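Local coordinates for protein S3-RNase (PDB 1IQQ) that cleaves RNA as a T2-family ribonuclease of the Japanese pear pistil and is responsible for gametophytic self-incompatibility, the rejection of self pollen, at residues 54-59 against 80-85; 140-145 against 149-154. All coordinates share one frame; numbering follows the deposited sequence.

Contact 1 (54-59 against 80-85); sequences RKREKL and FWDKEW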
loop_
_atom_site.group_PDB
_atom_site.type_symbol
_atom_site.label_atom_id
_atom_site.label_comp_id
_atom_site.label_asym_id
_atom_site.label_seq_id
_atom_site.Cartn_x
_atom_site.Cartn_y
_atom_site.Cartn_z
ATOM N N ARG A 54 -22.043 8.514 3.260
ATOM C CA ARG A 54 -21.931 9.196 1.977
ATOM C C ARG A 54 -21.914 8.223 0.800
ATOM O O ARG A 54 -21.511 7.067 0.927
ATOM C CB ARG A 54 -20.601 10.016 1.958
ATOM C CG ARG A 54 -20.510 11.076 3.077
ATOM C CD ARG A 54 -21.550 12.227 2.815
ATOM N NE ARG A 54 -21.649 13.028 4.041
ATOM C CZ ARG A 54 -20.748 13.925 4.445
ATOM N NH1 ARG A 54 -19.647 14.186 3.716
ATOM N NH2 ARG A 54 -20.927 14.531 5.620
ATOM N N LYS A 55 -22.299 8.718 -0.364
ATOM C CA LYS A 55 -22.331 7.930 -1.591
ATOM C C LYS A 55 -21.138 8.371 -2.438
ATOM O O LYS A 55 -20.820 9.585 -2.547
ATOM C CB LYS A 55 -23.651 8.226 -2.371
ATOM C CG LYS A 55 -24.852 7.788 -1.606
ATOM C CD LYS A 55 -26.150 7.995 -2.417
ATOM C CE LYS A 55 -27.391 7.713 -1.555
ATOM N NZ LYS A 55 -28.105 6.415 -1.823
ATOM N N ARG A 56 -20.444 7.392 -3.015
ATOM C CA ARG A 56 -19.349 7.758 -3.943
ATOM C C ARG A 56 -19.849 8.092 -5.359
ATOM O O ARG A 56 -20.764 7.455 -5.874
ATOM C CB ARG A 56 -18.321 6.597 -4.097
ATOM C CG ARG A 56 -17.619 6.185 -2.825
ATOM C CD ARG A 56 -16.578 5.089 -3.107
ATOM N NE ARG A 56 -17.184 3.852 -3.579
ATOM C CZ ARG A 56 -17.395 2.753 -2.843
ATOM N NH1 ARG A 56 -17.084 2.665 -1.539
ATOM N NH2 ARG A 56 -17.866 1.677 -3.461
ATOM N N GLU A 57 -19.207 9.099 -6.005
ATOM C CA GLU A 57 -19.545 9.478 -7.387
ATOM C C GLU A 57 -18.791 8.597 -8.351
ATOM O O GLU A 57 -17.763 7.985 -7.984
ATOM C CB GLU A 57 -19.173 10.938 -7.700
ATOM C CG GLU A 57 -20.016 11.984 -7.021
ATOM C CD GLU A 57 -21.443 11.928 -7.511
ATOM O OE1 GLU A 57 -21.661 11.881 -8.751
ATOM O OE2 GLU A 57 -22.331 11.906 -6.648
ATOM N N LYS A 58 -19.276 8.501 -9.579
ATOM C CA LYS A 58 -18.671 7.635 -10.559
ATOM C C LYS A 58 -17.252 8.089 -10.834
ATOM O O LYS A 58 -16.388 7.239 -11.051
ATOM C CB LYS A 58 -19.492 7.645 -11.889
ATOM C CG LYS A 58 -20.914 7.084 -11.818
ATOM C CD LYS A 58 -20.951 5.566 -11.897
ATOM C CE LYS A 58 -22.379 5.083 -11.731
ATOM N NZ LYS A 58 -22.864 5.441 -10.364
ATOM N N LEU A 59 -17.006 9.396 -10.926
ATOM C CA LEU A 59 -15.664 9.863 -11.253
ATOM C C LEU A 59 -14.671 9.388 -10.210
ATOM O O LEU A 59 -13.569 8.989 -10.577
ATOM C CB LEU A 59 -15.594 11.402 -11.357
ATOM C CG LEU A 59 -14.182 11.984 -11.573
ATOM C CD1 LEU A 59 -13.614 11.574 -12.921
ATOM C CD2 LEU A 59 -14.253 13.521 -11.420
ATOM N N PHE A 80 -15.530 -4.113 -2.056
ATOM C CA PHE A 80 -14.109 -4.068 -1.608
ATOM C C PHE A 80 -13.775 -2.647 -1.071
ATOM O O PHE A 80 -13.234 -2.500 0.027
ATOM C CB PHE A 80 -13.261 -4.439 -2.838
ATOM C CG PHE A 80 -11.778 -4.124 -2.748
ATOM C CD1 PHE A 80 -10.887 -4.994 -2.096
ATOM C CD2 PHE A 80 -11.259 -3.011 -3.432
ATOM C CE1 PHE A 80 -9.487 -4.718 -2.159
ATOM C CE2 PHE A 80 -9.924 -2.754 -3.496
ATOM C CZ PHE A 80 -9.012 -3.595 -2.866
ATOM N N TRP A 81 -14.123 -1.597 -1.817
ATOM C CA TRP A 81 -13.863 -0.261 -1.272
ATOM C C TRP A 81 -14.724 0.019 -0.020
ATOM O O TRP A 81 -14.229 0.692 0.957
ATOM C CB TRP A 81 -14.148 0.780 -2.326
ATOM C CG TRP A 81 -13.197 0.742 -3.476
ATOM C CD1 TRP A 81 -11.847 0.468 -3.419
ATOM C CD2 TRP A 81 -13.529 0.910 -4.845
ATOM N NE1 TRP A 81 -11.321 0.445 -4.695
ATOM C CE2 TRP A 81 -12.333 0.702 -5.590
ATOM C CE3 TRP A 81 -14.728 1.208 -5.529
ATOM C CZ2 TRP A 81 -12.287 0.773 -6.984
ATOM C CZ3 TRP A 81 -14.696 1.292 -6.936
ATOM C CH2 TRP A 81 -13.461 1.066 -7.650
ATOM N N ASP A 82 -15.990 -0.425 -0.015
ATOM C CA ASP A 82 -16.826 -0.188 1.146
ATOM C C ASP A 82 -16.117 -0.757 2.402
ATOM O O ASP A 82 -16.168 -0.091 3.480
ATOM C CB ASP A 82 -18.151 -0.935 0.966
ATOM C CG ASP A 82 -19.128 -0.216 0.072
ATOM O OD1 ASP A 82 -18.907 0.901 -0.392
ATOM O OD2 ASP A 82 -20.192 -0.803 -0.131
ATOM N N LYS A 83 -15.526 -1.942 2.298
ATOM C CA LYS A 83 -14.850 -2.556 3.486
ATOM C C LYS A 83 -13.589 -1.783 3.901
ATOM O O LYS A 83 -13.254 -1.767 5.080
ATOM C CB LYS A 83 -14.488 -4.026 3.252
ATOM C CG LYS A 83 -15.729 -4.951 2.964
ATOM C CD LYS A 83 -15.208 -6.396 2.754
ATOM C CE LYS A 83 -16.215 -7.265 2.005
ATOM N NZ LYS A 83 -15.872 -7.424 0.524
ATOM N N GLU A 84 -12.855 -1.259 2.918
ATOM C CA GLU A 84 -11.658 -0.475 3.287
ATOM C C GLU A 84 -12.065 0.743 4.070
ATOM O O GLU A 84 -11.394 1.109 5.046
ATOM C CB GLU A 84 -10.892 -0.040 2.007
ATOM C CG GLU A 84 -10.356 -1.295 1.196
ATOM C CD GLU A 84 -9.328 -2.126 1.936
ATOM O OE1 GLU A 84 -8.642 -1.675 2.908
ATOM O OE2 GLU A 84 -9.196 -3.302 1.505
ATOM N N TRP A 85 -13.140 1.385 3.647
ATOM C CA TRP A 85 -13.620 2.516 4.404
ATOM C C TRP A 85 -14.105 2.065 5.782
ATOM O O TRP A 85 -13.784 2.669 6.793
ATOM C CB TRP A 85 -14.734 3.232 3.640
ATOM C CG TRP A 85 -15.571 4.109 4.532
ATOM C CD1 TRP A 85 -16.883 3.896 4.874
ATOM C CD2 TRP A 85 -15.145 5.272 5.221
ATOM N NE1 TRP A 85 -17.299 4.876 5.761
ATOM C CE2 TRP A 85 -16.237 5.735 5.973
ATOM C CE3 TRP A 85 -13.931 5.980 5.266
ATOM C CZ2 TRP A 85 -16.161 6.870 6.778
ATOM C CZ3 TRP A 85 -13.849 7.090 6.041
ATOM C CH2 TRP A 85 -14.976 7.537 6.812
#

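Contact 2 (140-145 against 149-154); sequences NAIRNG and KKPKLK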
loop_
_atom_site.group_PDB
_atom_site.type_symbol
_atom_site.label_atom_id
_atom_site.label_comp_id
_atom_site.label_asym_id
_atom_site.label_seq_id
_atom_site.Cartn_x
_atom_site.Cartn_y
_atom_site.Cartn_z
ATOM N N ASN A 140 16.876 2.145 -0.348
ATOM C CA ASN A 140 17.485 3.468 -0.643
ATOM C C ASN A 140 16.601 4.201 -1.633
ATOM O O ASN A 140 16.378 5.415 -1.460
ATOM C CB ASN A 140 18.859 3.373 -1.315
ATOM C CG ASN A 140 19.976 3.034 -0.383
ATOM O OD1 ASN A 140 19.863 3.179 0.802
ATOM N ND2 ASN A 140 21.121 2.589 -0.989
ATOM N N ALA A 141 16.074 3.525 -2.641
ATOM C CA ALA A 141 15.221 4.174 -3.640
ATOM C C ALA A 141 13.972 4.753 -2.990
ATOM O O ALA A 141 13.571 5.932 -3.295
ATOM C CB ALA A 141 14.822 3.157 -4.718
ATOM N N ILE A 142 13.312 3.995 -2.137
ATOM C CA ILE A 142 12.121 4.533 -1.501
ATOM C C ILE A 142 12.459 5.690 -0.561
ATOM O O ILE A 142 11.807 6.721 -0.585
ATOM C CB ILE A 142 11.363 3.405 -0.717
ATOM C CG1 ILE A 142 10.960 2.287 -1.663
ATOM C CG2 ILE A 142 10.117 3.993 -0.033
ATOM C CD1 ILE A 142 9.979 2.754 -2.807
ATOM N N ARG A 143 13.504 5.562 0.234
ATOM C CA ARG A 143 13.865 6.655 1.198
ATOM C C ARG A 143 14.174 7.928 0.405
ATOM O O ARG A 143 13.832 9.012 0.885
ATOM C CB ARG A 143 15.091 6.248 2.029
ATOM C CG ARG A 143 14.739 5.134 3.060
ATOM C CD ARG A 143 16.023 4.750 3.747
ATOM N NE ARG A 143 16.355 5.774 4.715
ATOM C CZ ARG A 143 17.554 5.862 5.300
ATOM N NH1 ARG A 143 18.535 5.013 4.970
ATOM N NH2 ARG A 143 17.705 6.744 6.280
ATOM N N ASN A 144 14.714 7.800 -0.790
ATOM C CA ASN A 144 15.025 9.009 -1.606
ATOM C C ASN A 144 13.784 9.705 -2.120
ATOM O O ASN A 144 13.921 10.877 -2.589
ATOM C CB ASN A 144 15.972 8.692 -2.810
ATOM C CG ASN A 144 16.947 9.821 -3.129
ATOM O OD1 ASN A 144 17.405 10.504 -2.210
ATOM N ND2 ASN A 144 17.354 9.953 -4.383
ATOM N N GLY A 145 12.624 9.029 -2.102
ATOM C CA GLY A 145 11.401 9.673 -2.531
ATOM C C GLY A 145 10.484 9.881 -1.360
ATOM O O GLY A 145 9.321 10.245 -1.552
ATOM N N LYS A 149 12.694 8.666 5.173
ATOM C CA LYS A 149 12.029 7.791 6.133
ATOM C C LYS A 149 12.000 6.342 5.664
ATOM O O LYS A 149 11.899 6.094 4.458
ATOM C CB LYS A 149 10.617 8.319 6.464
ATOM C CG LYS A 149 10.663 9.759 7.099
ATOM C CD LYS A 149 11.629 9.843 8.269
ATOM C CE LYS A 149 11.596 11.246 8.945
ATOM N NZ LYS A 149 10.455 11.370 9.774
ATOM N N LYS A 150 12.090 5.462 6.647
ATOM C CA LYS A 150 12.196 4.017 6.330
ATOM C C LYS A 150 10.862 3.350 6.081
ATOM O O LYS A 150 9.940 3.468 6.870
ATOM C CB LYS A 150 12.883 3.342 7.453
ATOM C CG LYS A 150 14.245 3.939 7.745
ATOM C CD LYS A 150 14.749 3.297 9.078
ATOM C CE LYS A 150 16.306 3.498 9.273
ATOM N NZ LYS A 150 16.829 4.932 9.124
ATOM N N PRO A 151 10.779 2.709 4.933
ATOM C CA PRO A 151 9.521 2.028 4.588
ATOM C C PRO A 151 9.485 0.646 5.199
ATOM O O PRO A 151 10.491 0.165 5.670
ATOM C CB PRO A 151 9.577 1.945 3.063
ATOM C CG PRO A 151 11.090 1.738 2.796
ATOM C CD PRO A 151 11.777 2.673 3.852
ATOM N N LYS A 152 8.295 0.071 5.195
ATOM C CA LYS A 152 8.105 -1.312 5.626
ATOM C C LYS A 152 7.868 -2.108 4.341
ATOM O O LYS A 152 6.969 -1.784 3.488
ATOM C CB LYS A 152 6.917 -1.437 6.588
ATOM C CG LYS A 152 6.623 -2.922 6.933
ATOM C CD LYS A 152 5.653 -3.007 8.133
ATOM C CE LYS A 152 5.339 -4.502 8.431
ATOM N NZ LYS A 152 4.435 -4.499 9.647
ATOM N N LEU A 153 8.655 -3.191 4.170
ATOM C CA LEU A 153 8.563 -4.017 2.964
ATOM C C LEU A 153 8.016 -5.410 3.277
ATOM O O LEU A 153 8.279 -5.974 4.340
ATOM C CB LEU A 153 9.937 -4.169 2.339
ATOM C CG LEU A 153 10.378 -3.140 1.298
ATOM C CD1 LEU A 153 10.354 -1.756 1.918
ATOM C CD2 LEU A 153 11.787 -3.472 0.838
ATOM N N LYS A 154 7.299 -5.964 2.300
ATOM C CA LYS A 154 6.755 -7.331 2.394
ATOM C C LYS A 154 7.222 -8.069 1.163
ATOM O O LYS A 154 7.131 -7.556 0.038
ATOM C CB LYS A 154 5.221 -7.321 2.362
ATOM C CG LYS A 154 4.693 -8.745 2.499
ATOM C CD LYS A 154 3.133 -8.740 2.530
ATOM C CE LYS A 154 2.568 -10.036 3.053
ATOM N NZ LYS A 154 1.111 -9.771 3.370
#

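Contact 1 (54-59 against 80-85)
R56 reaches D82 and W81 from an extended lead-in to helix 58-67, its CA 9.8 Å from that of D82, so the backbones stay well apart and one long side chain spans the gap. The partner, helix 77-89, is the helix of the RNase T2 fold that carries the catalytic E84, K87 and H88; R56 meets it at W81 and D82, just before E84 in sequence. Of the D82 carboxylate, only OD1 is used by the guanidinium: NH1 of R56 lies 2.8 Å from OD1 of D82, a salt bridge made on the anti side of the carboxylate, with a bent N-H...O angle of 134°. NH2 of R56 adds a weak bond to the same OD1 at 3.3 Å. The two flat groups are turned 47° against each other. NE and NH1 have salt bridges to E61 and E99, whose carboxylates with that of D82 would probably offset its charge, and NH2 is bonded to the carbonyl of N78. W81, whose NE1 is bonded to the carbonyl of W68, turns an indole edge to NH2, the planes nearly perpendicular at 83°. With the R56 chain bent at chi3, CB of W81 lies over one face of the guanidinium, 3.6 Å from NH1 of R56.

Contact 2 (140-145 against 149-154)
R143 and K149 bring the two backbones together, their CA atoms 5.4 Å apart, near the C-terminal end of helix 135-143, where the chain turns towards strand 152-158; the CA atoms of I142 and P151 are 7.1 Å apart. I142 lays its CG2 methyl against the pyrrolidine ring, 3.7 Å from CG of P151. With CG1 beside the backbone N (chi1 -59°), CG2 is the branch left to meet the proline, while the buried side chain also touches V117, I120 and L121 of helix 117-123 and I167 and L169 of strand 161-171. This is a helix-to-strand connection: a tight link feeds the chain from the helix into a strand paired antiparallel with 161-171 in the main sheet of the RNase T2 fold. R143 packs against the start of 149-154, its CG 3.3 Å from O of K149 and 3.9 Å from CD of P151, crossing the proline at about a right angle. Its NE is bonded to the carbonyl of N148. K150 runs alongside in the same direction, and a bend at chi4 (51°) brings its NZ over one guanidinium face, 3.5 Å from NH2 of R143, an approach of like charges. Replacing R143 with an alanine would probably uncover CD of P151 and leave the N148 carbonyl without its NE donor.

Contact 1 closes before contact 2 opens along the chain, and the two lie on opposite sides of the molecule's centre, 29 Å apart between centres and about 12 Å between nearest atoms, without touching. They share no helix or strand. Residues 54-59 and 80-85 belong to the helical part, where helix 58-67 meets the active-site helix 77-89, whereas residues 140-145 and 149-154 join helix 135-143 to strand 152-158 of the mixed sheet. All four segments are parts of the one RNase T2 fold. Contact 1 bears on the catalytic side of the enzyme, and contact 2 is surface packing away from the known active-site and RNA-binding residues.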